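Local structure of cyclopenase asqI (Emericella nidulans, 5YY3) at residues A[268-273]-A[361-366]; A[412-417]-A[609-614]; A[444-449]-A[643-648]. The protein catalyses the zinc-dependent ring contraction of 4'-methoxycyclopenin to 4'-methoxyviridicatin, with release of methyl isocyanate, in aspoquinolone biosynthesis. All coordinates share one frame; numbering follows the deposited sequence.

How the interactions relate
The three contacts lie far apart on a hemocyanin-like subunit and do not touch: their centres are about 37 to 40 Å from one another. Interaction 1 sits in the helical, zinc-binding part, where the loop between helices 210-231 and 288-304 meets helix 355-367. It closes first along the chain. Interaction 2 ties the link between helix 391-410 and strand 422-431 to the short helix 611-614, and interaction 3 pairs strand 443-449 with strand 636-644 and the residues after it, in the mixed sheet. The segments of interactions 2 and 3 alternate along the chain, so the last forty or so modelled residues are joined twice to residues some 190 positions earlier.

Interaction 1: A[268-273]-A[361-366]; sequences STWYSI and GKFAEM
Trp270 and Lys362 meet ring to aliphatic chain: CB of Lys362 lies over one face of the indole, 3.4 Å from the centroid of the five-membered ring of Trp270, a CH-pi contact almost on the ring normal. The indole edge points at Phe363, making a T-shaped pair with planes at 75°, and NE1 of Trp270 comes 3.4 Å from CE1 of Phe363, above the middle of the benzene face. Near the indole plane, the methyl CE of Met366 touches CD1 of Trp270 at 3.4 Å. That methyl is brought back to the loop by the bend at the end of the methionine (chi3 -58°).

Beyond the ring, the Lys362 chain bends at chi2 (-67°) and chi3, which carries NZ of Lys362 to the carbonyl O of Tyr271, 2.9 Å away. The same ammonium forms a salt bridge to the syn lone pair of OE1 of Glu365 and donates to the carbonyl of Ile286. Glu365 OE1 also accepts from a water that takes the backbone N-H of Tyr271 and donates to Lys362 O. A second water links Tyr271 OH to Met366 O. Glu365 OE2 is held in turn by Asn283.

Trp240 packs against both Trp270 and Phe363, while Leu291 of helix 288-304 and Trp396 of helix 391-410 extend the apolar surroundings. Phe363 is about 11 Å from zinc ligand His218, side chain to side chain, so the contact is packing within the zinc-binding helical domain, at some distance from the metal site. The buried ammonium is surrounded by a carboxylate and two carbonyls, an environment that would be expected to stabilise its positive charge, while the aliphatic CB of Lys362 packs over the indole face.

Interaction 2: A[412-417]-A[609-614]; sequences PQDITA and AWTQLT
A single beta bridge, Gln413 with Trp610, joins the loop after helix 391-410 to the start of helix 611-614 in the hemocyanin-like fold; the helix begins just after Trp610, and on the other segment Asp414 makes an Asx turn, its OD1 taking Thr416 N. Gln413 N donates to Ala609 O (2.7 Å) and Thr611 N to Gln413 O (2.9 Å), bracketing Trp610, the N-cap residue. Pro412 CB lies beside Ala609 CB, and its CG approaches OG1 of Thr614.

Ile415 extends CG1 anti to its backbone N (chi1 -155°), placing CD1 over the indole of Trp610, 3.6 Å from the five-membered-ring centroid. NE1 of that indole donates to Pro605 O, and Tyr504 packs edge-to-face with Trp610 and bonds to its backbone N through OH.

The Gln612 amide spans the turn with both ends: OE1 accepts from Ile415 N at 3.0 Å, and NE2 donates nearly in the amide plane. Asp414 OD1 takes three donors: Thr416 N from the anti side but tilted out of the carboxylate plane, and Thr416 OG1 (2.6 Å) and Gln612 NE2 (2.9 Å), each well out of it.

Interaction 3: A[444-449]-A[643-648]; sequences ITTFLG and IYRTTK
The carbonyl O of Leu448 takes the backbone N-H of Lys648 at 2.8 Å, the shortest polar bond between the two segments. Three more backbone bonds precede it: Tyr644 N to Ile444 O, Thr446 N to Tyr644 O at 3.0 Å and nearly straight (173° at the hydrogen), and Leu448 N to Thr646 O, the most bent. The pairing is parallel at Ile444-Ile643 and Thr445-Tyr644 and resumes as a single bridge at Leu448-Thr647. On its other edge the 443-449 strand pairs with strand 461-475.

On one face, Ile444 CG1 meets Ile643 CG1 at 4.0 Å. Beside them Thr446 CG2 packs on Ile643 CG2 at 3.6 Å. Thr446 OG1 bonds to Val565 O. Leu448 CD1 rests on the aliphatic CG and CD of Arg645, whose guanidinium reaches the carbonyls of Gly566 and Cys231, Trp232 in a cation-pi contact, and Asp165 of the third subunit in a salt bridge.

With CG between the backbone N and the carbonyl carbon (chi1 50°), Phe447 turns one ring face to Lys648. That lysine, bent at chi3, lays CE above the ring, offset toward the rim, and sets NZ of Lys648 3.7 Å from the centroid of the Phe447 ring, 10° off its normal. The ring face would be expected to stabilise the ammonium charge of the exposed Lys648, with Glu465, in a long, weak ion pair, adding little, while the bond from Arg645 to Asp165 of the third subunit joins the segment after strand 636-644 to a subunit interface.

Interaction 1: A[268-273]-A[361-366]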
loop_
_atom_site.group_PDB
_atom_site.type_symbol
_atom_site.label_atom_id
_atom_site.label_comp_id
_atom_site.label_asym_id
_atom_site.label_seq_id
_atom_site.Cartn_x
_atom_site.Cartn_y
_atom_site.Cartn_z
ATOM N N SER A 268 -19.439 -3.659 -12.574
ATOM C CA SER A 268 -20.870 -3.631 -12.879
ATOM C C SER A 268 -21.218 -2.346 -13.616
ATOM O O SER A 268 -20.507 -1.343 -13.496
ATOM C CB SER A 268 -21.700 -3.746 -11.591
ATOM O OG SER A 268 -21.457 -4.996 -10.951
ATOM N N THR A 269 -22.295 -2.369 -14.394
ATOM C CA THR A 269 -22.774 -1.173 -15.091
ATOM C C THR A 269 -24.286 -1.101 -15.040
ATOM O O THR A 269 -24.942 -2.067 -14.651
ATOM C CB THR A 269 -22.382 -1.150 -16.577
ATOM O OG1 THR A 269 -23.121 -2.169 -17.275
ATOM C CG2 THR A 269 -20.895 -1.362 -16.763
ATOM N N TRP A 270 -24.847 0.035 -15.438
ATOM C CA TRP A 270 -26.275 0.080 -15.758
ATOM C C TRP A 270 -26.552 -0.903 -16.888
ATOM O O TRP A 270 -25.656 -1.213 -17.692
ATOM C CB TRP A 270 -26.719 1.478 -16.178
ATOM C CG TRP A 270 -26.920 2.457 -15.043
ATOM C CD1 TRP A 270 -26.640 2.264 -13.723
ATOM C CD2 TRP A 270 -27.462 3.776 -15.153
ATOM N NE1 TRP A 270 -26.978 3.387 -13.001
ATOM C CE2 TRP A 270 -27.479 4.330 -13.859
ATOM C CE3 TRP A 270 -27.927 4.548 -16.225
ATOM C CZ2 TRP A 270 -27.960 5.623 -13.602
ATOM C CZ3 TRP A 270 -28.393 5.827 -15.972
ATOM C CH2 TRP A 270 -28.403 6.357 -14.670
ATOM N N TYR A 271 -27.776 -1.403 -16.954
ATOM C CA TYR A 271 -28.194 -2.116 -18.146
ATOM C C TYR A 271 -28.559 -1.079 -19.171
ATOM O O TYR A 271 -29.275 -0.116 -18.852
ATOM C CB TYR A 271 -29.371 -3.042 -17.869
ATOM C CG TYR A 271 -28.973 -4.277 -17.113
ATOM C CD1 TYR A 271 -28.941 -4.282 -15.727
ATOM C CD2 TYR A 271 -28.606 -5.444 -17.790
ATOM C CE1 TYR A 271 -28.566 -5.422 -15.026
ATOM C CE2 TYR A 271 -28.219 -6.587 -17.102
ATOM C CZ TYR A 271 -28.205 -6.575 -15.724
ATOM O OH TYR A 271 -27.828 -7.711 -15.038
ATOM N N SER A 272 -28.048 -1.262 -20.388
ATOM C CA SER A 272 -28.402 -0.422 -21.531
ATOM C C SER A 272 -29.903 -0.272 -21.686
ATOM O O SER A 272 -30.416 0.846 -21.780
ATOM C CB SER A 272 -27.824 -0.992 -22.826
ATOM O OG SER A 272 -26.487 -0.571 -22.998
ATOM N N ILE A 273 -30.607 -1.402 -21.726
ATOM C CA ILE A 273 -32.050 -1.360 -21.873
ATOM C C ILE A 273 -32.697 -1.774 -20.563
ATOM O O ILE A 273 -33.318 -0.953 -19.897
ATOM C CB ILE A 273 -32.532 -2.242 -23.059
ATOM C CG1 ILE A 273 -32.234 -1.533 -24.382
ATOM C CG2 ILE A 273 -34.043 -2.433 -23.012
ATOM C CD1 ILE A 273 -30.884 -1.759 -24.923
ATOM N N GLY A 361 -33.215 3.956 -9.596
ATOM C CA GLY A 361 -33.828 2.735 -10.100
ATOM C C GLY A 361 -32.906 1.892 -10.964
ATOM O O GLY A 361 -32.965 0.657 -10.921
ATOM N N LYS A 362 -32.038 2.546 -11.730
ATOM C CA LYS A 362 -31.082 1.823 -12.563
ATOM C C LYS A 362 -30.000 1.132 -11.721
ATOM O O LYS A 362 -29.532 0.057 -12.087
ATOM C CB LYS A 362 -30.444 2.766 -13.584
ATOM C CG LYS A 362 -31.451 3.403 -14.551
ATOM C CD LYS A 362 -32.085 2.355 -15.498
ATOM C CE LYS A 362 -31.126 1.988 -16.620
ATOM N NZ LYS A 362 -31.638 0.919 -17.533
ATOM N N PHE A 363 -29.602 1.729 -10.593
ATOM C CA PHE A 363 -28.651 1.056 -9.709
ATOM C C PHE A 363 -29.314 -0.146 -9.033
ATOM O O PHE A 363 -28.682 -1.173 -8.831
ATOM C CB PHE A 363 -28.081 2.016 -8.655
ATOM C CG PHE A 363 -27.198 3.093 -9.227
ATOM C CD1 PHE A 363 -25.905 2.804 -9.639
ATOM C CD2 PHE A 363 -27.661 4.400 -9.340
ATOM C CE1 PHE A 363 -25.087 3.809 -10.162
ATOM C CE2 PHE A 363 -26.862 5.398 -9.868
ATOM C CZ PHE A 363 -25.574 5.101 -10.285
ATOM N N ALA A 364 -30.586 -0.019 -8.679
ATOM C CA ALA A 364 -31.329 -1.157 -8.148
ATOM C C ALA A 364 -31.398 -2.260 -9.199
ATOM O O ALA A 364 -31.207 -3.433 -8.905
ATOM C CB ALA A 364 -32.730 -0.734 -7.718
ATOM N N GLU A 365 -31.651 -1.858 -10.436
ATOM C CA GLU A 365 -31.812 -2.801 -11.534
ATOM C C GLU A 365 -30.483 -3.495 -11.837
ATOM O O GLU A 365 -30.434 -4.708 -12.056
ATOM C CB GLU A 365 -32.353 -2.070 -12.773
ATOM C CG GLU A 365 -32.391 -2.908 -14.020
ATOM C CD GLU A 365 -32.731 -2.098 -15.256
ATOM O OE1 GLU A 365 -32.019 -1.111 -15.558
ATOM O OE2 GLU A 365 -33.726 -2.450 -15.919
ATOM N N MET A 366 -29.404 -2.720 -11.829
ATOM C CA MET A 366 -28.050 -3.273 -11.983
ATOM C C MET A 366 -27.707 -4.323 -10.923
ATOM O O MET A 366 -27.045 -5.316 -11.211
ATOM C CB MET A 366 -27.015 -2.143 -11.930
ATOM C CG MET A 366 -25.584 -2.621 -11.706
ATOM S SD MET A 366 -24.601 -1.381 -10.844
ATOM C CE MET A 366 -24.762 -0.025 -11.974
HETATM O O HOH W 1 -29.623 -0.887 -14.925
HETATM O O HOH W 2 -27.685 -8.001 -12.429
#

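Interaction 2: A[412-417]-A[609-614]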
loop_
_atom_site.group_PDB
_atom_site.type_symbol
_atom_site.label_atom_id
_atom_site.label_comp_id
_atom_site.label_asym_id
_atom_site.label_seq_id
_atom_site.Cartn_x
_atom_site.Cartn_y
_atom_site.Cartn_z
ATOM N N PRO A 412 -24.744 34.135 -10.253
ATOM C CA PRO A 412 -23.891 34.556 -9.138
ATOM C C PRO A 412 -24.660 35.442 -8.159
ATOM O O PRO A 412 -25.772 35.861 -8.468
ATOM C CB PRO A 412 -22.765 35.349 -9.814
ATOM C CG PRO A 412 -22.869 35.065 -11.266
ATOM C CD PRO A 412 -24.255 34.617 -11.556
ATOM N N GLN A 413 -24.091 35.710 -6.988
ATOM C CA GLN A 413 -24.747 36.593 -6.026
ATOM C C GLN A 413 -23.722 37.518 -5.400
ATOM O O GLN A 413 -22.554 37.152 -5.240
ATOM C CB GLN A 413 -25.487 35.796 -4.941
ATOM C CG GLN A 413 -24.616 34.836 -4.137
ATOM C CD GLN A 413 -25.421 33.936 -3.208
ATOM O OE1 GLN A 413 -26.634 34.072 -3.099
ATOM N NE2 GLN A 413 -24.745 32.985 -2.562
ATOM N N ASP A 414 -24.171 38.725 -5.073
ATOM C CA ASP A 414 -23.348 39.747 -4.429
ATOM C C ASP A 414 -23.062 39.368 -2.972
ATOM O O ASP A 414 -23.988 39.249 -2.168
ATOM C CB ASP A 414 -24.068 41.094 -4.490
ATOM C CG ASP A 414 -23.170 42.255 -4.138
ATOM O OD1 ASP A 414 -22.246 42.082 -3.314
ATOM O OD2 ASP A 414 -23.389 43.352 -4.692
ATOM N N ILE A 415 -21.791 39.205 -2.619
ATOM C CA ILE A 415 -21.450 38.731 -1.283
ATOM C C ILE A 415 -21.721 39.801 -0.219
ATOM O O ILE A 415 -21.798 39.487 0.974
ATOM C CB ILE A 415 -19.959 38.275 -1.195
ATOM C CG1 ILE A 415 -19.784 37.267 -0.067
ATOM C CG2 ILE A 415 -19.018 39.448 -0.966
ATOM C CD1 ILE A 415 -20.730 36.100 -0.159
ATOM N N THR A 416 -21.870 41.056 -0.652
ATOM C CA THR A 416 -22.173 42.162 0.260
ATOM C C THR A 416 -23.681 42.416 0.382
ATOM O O THR A 416 -24.124 43.050 1.334
ATOM C CB THR A 416 -21.516 43.476 -0.190
ATOM O OG1 THR A 416 -22.133 43.915 -1.404
ATOM C CG2 THR A 416 -20.022 43.311 -0.419
ATOM N N ALA A 417 -24.457 41.911 -0.575
ATOM C CA ALA A 417 -25.890 42.215 -0.695
ATOM C C ALA A 417 -26.720 42.097 0.595
ATOM O O ALA A 417 -27.694 42.820 0.769
ATOM C CB ALA A 417 -26.500 41.333 -1.760
ATOM N N ALA A 609 -22.468 31.236 -7.069
ATOM C CA ALA A 609 -21.147 31.817 -7.262
ATOM C C ALA A 609 -21.164 33.241 -6.713
ATOM O O ALA A 609 -22.236 33.831 -6.561
ATOM C CB ALA A 609 -20.742 31.805 -8.726
ATOM N N TRP A 610 -19.990 33.792 -6.411
ATOM C CA TRP A 610 -19.916 35.163 -5.912
ATOM C C TRP A 610 -19.559 36.097 -7.037
ATOM O O TRP A 610 -18.653 35.842 -7.833
ATOM C CB TRP A 610 -18.893 35.315 -4.790
ATOM C CG TRP A 610 -19.174 34.485 -3.600
ATOM C CD1 TRP A 610 -20.306 33.758 -3.350
ATOM C CD2 TRP A 610 -18.298 34.270 -2.487
ATOM N NE1 TRP A 610 -20.185 33.104 -2.142
ATOM C CE2 TRP A 610 -18.959 33.402 -1.597
ATOM C CE3 TRP A 610 -17.018 34.730 -2.158
ATOM C CZ2 TRP A 610 -18.386 32.987 -0.399
ATOM C CZ3 TRP A 610 -16.449 34.321 -0.975
ATOM C CH2 TRP A 610 -17.131 33.456 -0.104
ATOM N N THR A 611 -20.281 37.202 -7.087
ATOM C CA THR A 611 -20.165 38.117 -8.197
ATOM C C THR A 611 -18.792 38.813 -8.131
ATOM O O THR A 611 -18.208 39.167 -9.161
ATOM C CB THR A 611 -21.334 39.117 -8.175
ATOM O OG1 THR A 611 -21.475 39.702 -9.465
ATOM C CG2 THR A 611 -21.100 40.203 -7.160
ATOM N N GLN A 612 -18.258 38.951 -6.918
ATOM C CA GLN A 612 -16.922 39.511 -6.716
ATOM C C GLN A 612 -15.834 38.683 -7.418
ATOM O O GLN A 612 -14.770 39.202 -7.758
ATOM C CB GLN A 612 -16.610 39.618 -5.220
ATOM C CG GLN A 612 -17.300 40.793 -4.485
ATOM C CD GLN A 612 -18.795 40.574 -4.258
ATOM O OE1 GLN A 612 -19.275 39.440 -4.236
ATOM N NE2 GLN A 612 -19.529 41.662 -4.067
ATOM N N LEU A 613 -16.111 37.396 -7.628
ATOM C CA LEU A 613 -15.180 36.510 -8.322
ATOM C C LEU A 613 -15.532 36.323 -9.806
ATOM O O LEU A 613 -14.643 36.369 -10.657
ATOM C CB LEU A 613 -15.128 35.159 -7.627
ATOM C CG LEU A 613 -14.651 35.170 -6.175
ATOM C CD1 LEU A 613 -14.633 33.754 -5.627
ATOM C CD2 LEU A 613 -13.281 35.784 -6.097
ATOM N N THR A 614 -16.814 36.127 -10.128
ATOM C CA THR A 614 -17.199 35.949 -11.528
ATOM C C THR A 614 -16.920 37.199 -12.359
ATOM O O THR A 614 -16.698 37.098 -13.572
ATOM C CB THR A 614 -18.681 35.576 -11.687
ATOM O OG1 THR A 614 -19.493 36.576 -11.065
ATOM C CG2 THR A 614 -18.964 34.221 -11.039
#

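Interaction 3: A[444-449]-A[643-648]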
loop_
_atom_site.group_PDB
_atom_site.type_symbol
_atom_site.label_atom_id
_atom_site.label_comp_id
_atom_site.label_asym_id
_atom_site.label_seq_id
_atom_site.Cartn_x
_atom_site.Cartn_y
_atom_site.Cartn_z
ATOM N N ILE A 444 -8.161 20.674 17.417
ATOM C CA ILE A 444 -9.254 19.855 17.920
ATOM C C ILE A 444 -9.114 18.383 17.488
ATOM O O ILE A 444 -8.227 18.021 16.696
ATOM C CB ILE A 444 -10.610 20.435 17.476
ATOM C CG1 ILE A 444 -10.729 20.464 15.952
ATOM C CG2 ILE A 444 -10.784 21.864 18.040
ATOM C CD1 ILE A 444 -12.059 21.073 15.454
ATOM N N THR A 445 -9.991 17.536 18.016
ATOM C CA THR A 445 -9.717 16.103 18.029
ATOM C C THR A 445 -10.912 15.194 17.680
ATOM O O THR A 445 -12.020 15.349 18.197
ATOM C CB THR A 445 -9.185 15.705 19.408
ATOM O OG1 THR A 445 -8.143 16.612 19.764
ATOM C CG2 THR A 445 -8.631 14.292 19.397
ATOM N N THR A 446 -10.656 14.240 16.800
ATOM C CA THR A 446 -11.605 13.183 16.510
ATOM C C THR A 446 -11.035 11.867 17.012
ATOM O O THR A 446 -9.838 11.767 17.299
ATOM C CB THR A 446 -11.872 13.074 15.021
ATOM O OG1 THR A 446 -10.667 12.663 14.365
ATOM C CG2 THR A 446 -12.333 14.425 14.462
ATOM N N PHE A 447 -11.882 10.855 17.115
ATOM C CA PHE A 447 -11.417 9.532 17.492
ATOM C C PHE A 447 -12.172 8.461 16.713
ATOM O O PHE A 447 -13.309 8.664 16.270
ATOM C CB PHE A 447 -11.557 9.306 19.004
ATOM C CG PHE A 447 -12.918 9.649 19.563
ATOM C CD1 PHE A 447 -13.954 8.723 19.530
ATOM C CD2 PHE A 447 -13.150 10.882 20.157
ATOM C CE1 PHE A 447 -15.212 9.034 20.060
ATOM C CE2 PHE A 447 -14.396 11.194 20.691
ATOM C CZ PHE A 447 -15.431 10.268 20.634
ATOM N N LEU A 448 -11.511 7.329 16.529
ATOM C CA LEU A 448 -12.120 6.173 15.902
ATOM C C LEU A 448 -12.201 5.091 16.957
ATOM O O LEU A 448 -11.186 4.584 17.389
ATOM C CB LEU A 448 -11.312 5.715 14.680
ATOM C CG LEU A 448 -11.377 6.772 13.570
ATOM C CD1 LEU A 448 -10.099 6.893 12.772
ATOM C CD2 LEU A 448 -12.564 6.523 12.637
ATOM N N GLY A 449 -13.412 4.783 17.406
ATOM C CA GLY A 449 -13.625 3.683 18.322
ATOM C C GLY A 449 -14.189 2.489 17.575
ATOM O O GLY A 449 -14.339 2.521 16.353
ATOM N N ILE A 643 -7.516 19.612 12.517
ATOM C CA ILE A 643 -8.166 18.444 13.094
ATOM C C ILE A 643 -7.187 17.275 13.157
ATOM O O ILE A 643 -6.568 16.920 12.151
ATOM C CB ILE A 643 -9.409 18.046 12.290
ATOM C CG1 ILE A 643 -10.320 19.262 12.153
ATOM C CG2 ILE A 643 -10.134 16.907 12.960
ATOM C CD1 ILE A 643 -11.543 18.997 11.327
ATOM N N TYR A 644 -7.077 16.696 14.352
ATOM C CA TYR A 644 -6.184 15.580 14.654
ATOM C C TYR A 644 -6.965 14.284 14.814
ATOM O O TYR A 644 -7.928 14.203 15.581
ATOM C CB TYR A 644 -5.391 15.840 15.946
ATOM C CG TYR A 644 -4.409 16.988 15.863
ATOM C CD1 TYR A 644 -4.854 18.308 15.849
ATOM C CD2 TYR A 644 -3.030 16.752 15.822
ATOM C CE1 TYR A 644 -3.954 19.364 15.768
ATOM C CE2 TYR A 644 -2.126 17.794 15.741
ATOM C CZ TYR A 644 -2.594 19.099 15.716
ATOM O OH TYR A 644 -1.705 20.143 15.637
ATOM N N ARG A 645 -6.524 13.261 14.094
ATOM C CA ARG A 645 -7.133 11.947 14.141
ATOM C C ARG A 645 -6.494 11.095 15.228
ATOM O O ARG A 645 -5.279 11.154 15.447
ATOM C CB ARG A 645 -6.987 11.265 12.782
ATOM C CG ARG A 645 -7.701 9.964 12.651
ATOM C CD ARG A 645 -7.663 9.509 11.207
ATOM N NE ARG A 645 -6.373 8.954 10.823
ATOM C CZ ARG A 645 -5.744 9.255 9.689
ATOM N NH1 ARG A 645 -6.285 10.129 8.843
ATOM N NH2 ARG A 645 -4.576 8.690 9.410
ATOM N N THR A 646 -7.330 10.280 15.868
ATOM C CA THR A 646 -6.991 9.485 17.047
ATOM C C THR A 646 -7.715 8.135 16.965
ATOM O O THR A 646 -8.754 8.030 16.312
ATOM C CB THR A 646 -7.386 10.274 18.324
ATOM O OG1 THR A 646 -6.248 10.992 18.815
ATOM C CG2 THR A 646 -7.970 9.412 19.413
ATOM N N THR A 647 -7.163 7.102 17.591
ATOM C CA THR A 647 -7.848 5.823 17.723
ATOM C C THR A 647 -8.193 5.540 19.198
ATOM O O THR A 647 -7.306 5.584 20.041
ATOM C CB THR A 647 -6.987 4.674 17.189
ATOM O OG1 THR A 647 -6.584 4.964 15.845
ATOM C CG2 THR A 647 -7.778 3.381 17.201
ATOM N N LYS A 648 -9.454 5.241 19.520
ATOM C CA LYS A 648 -9.781 4.834 20.888
ATOM C C LYS A 648 -10.315 3.415 20.922
ATOM O O LYS A 648 -11.484 3.175 20.606
ATOM C CB LYS A 648 -10.792 5.786 21.537
ATOM C CG LYS A 648 -10.253 7.185 21.713
ATOM C CD LYS A 648 -10.918 7.939 22.861
ATOM C CE LYS A 648 -12.431 8.036 22.707
ATOM N NZ LYS A 648 -12.951 9.204 23.502
#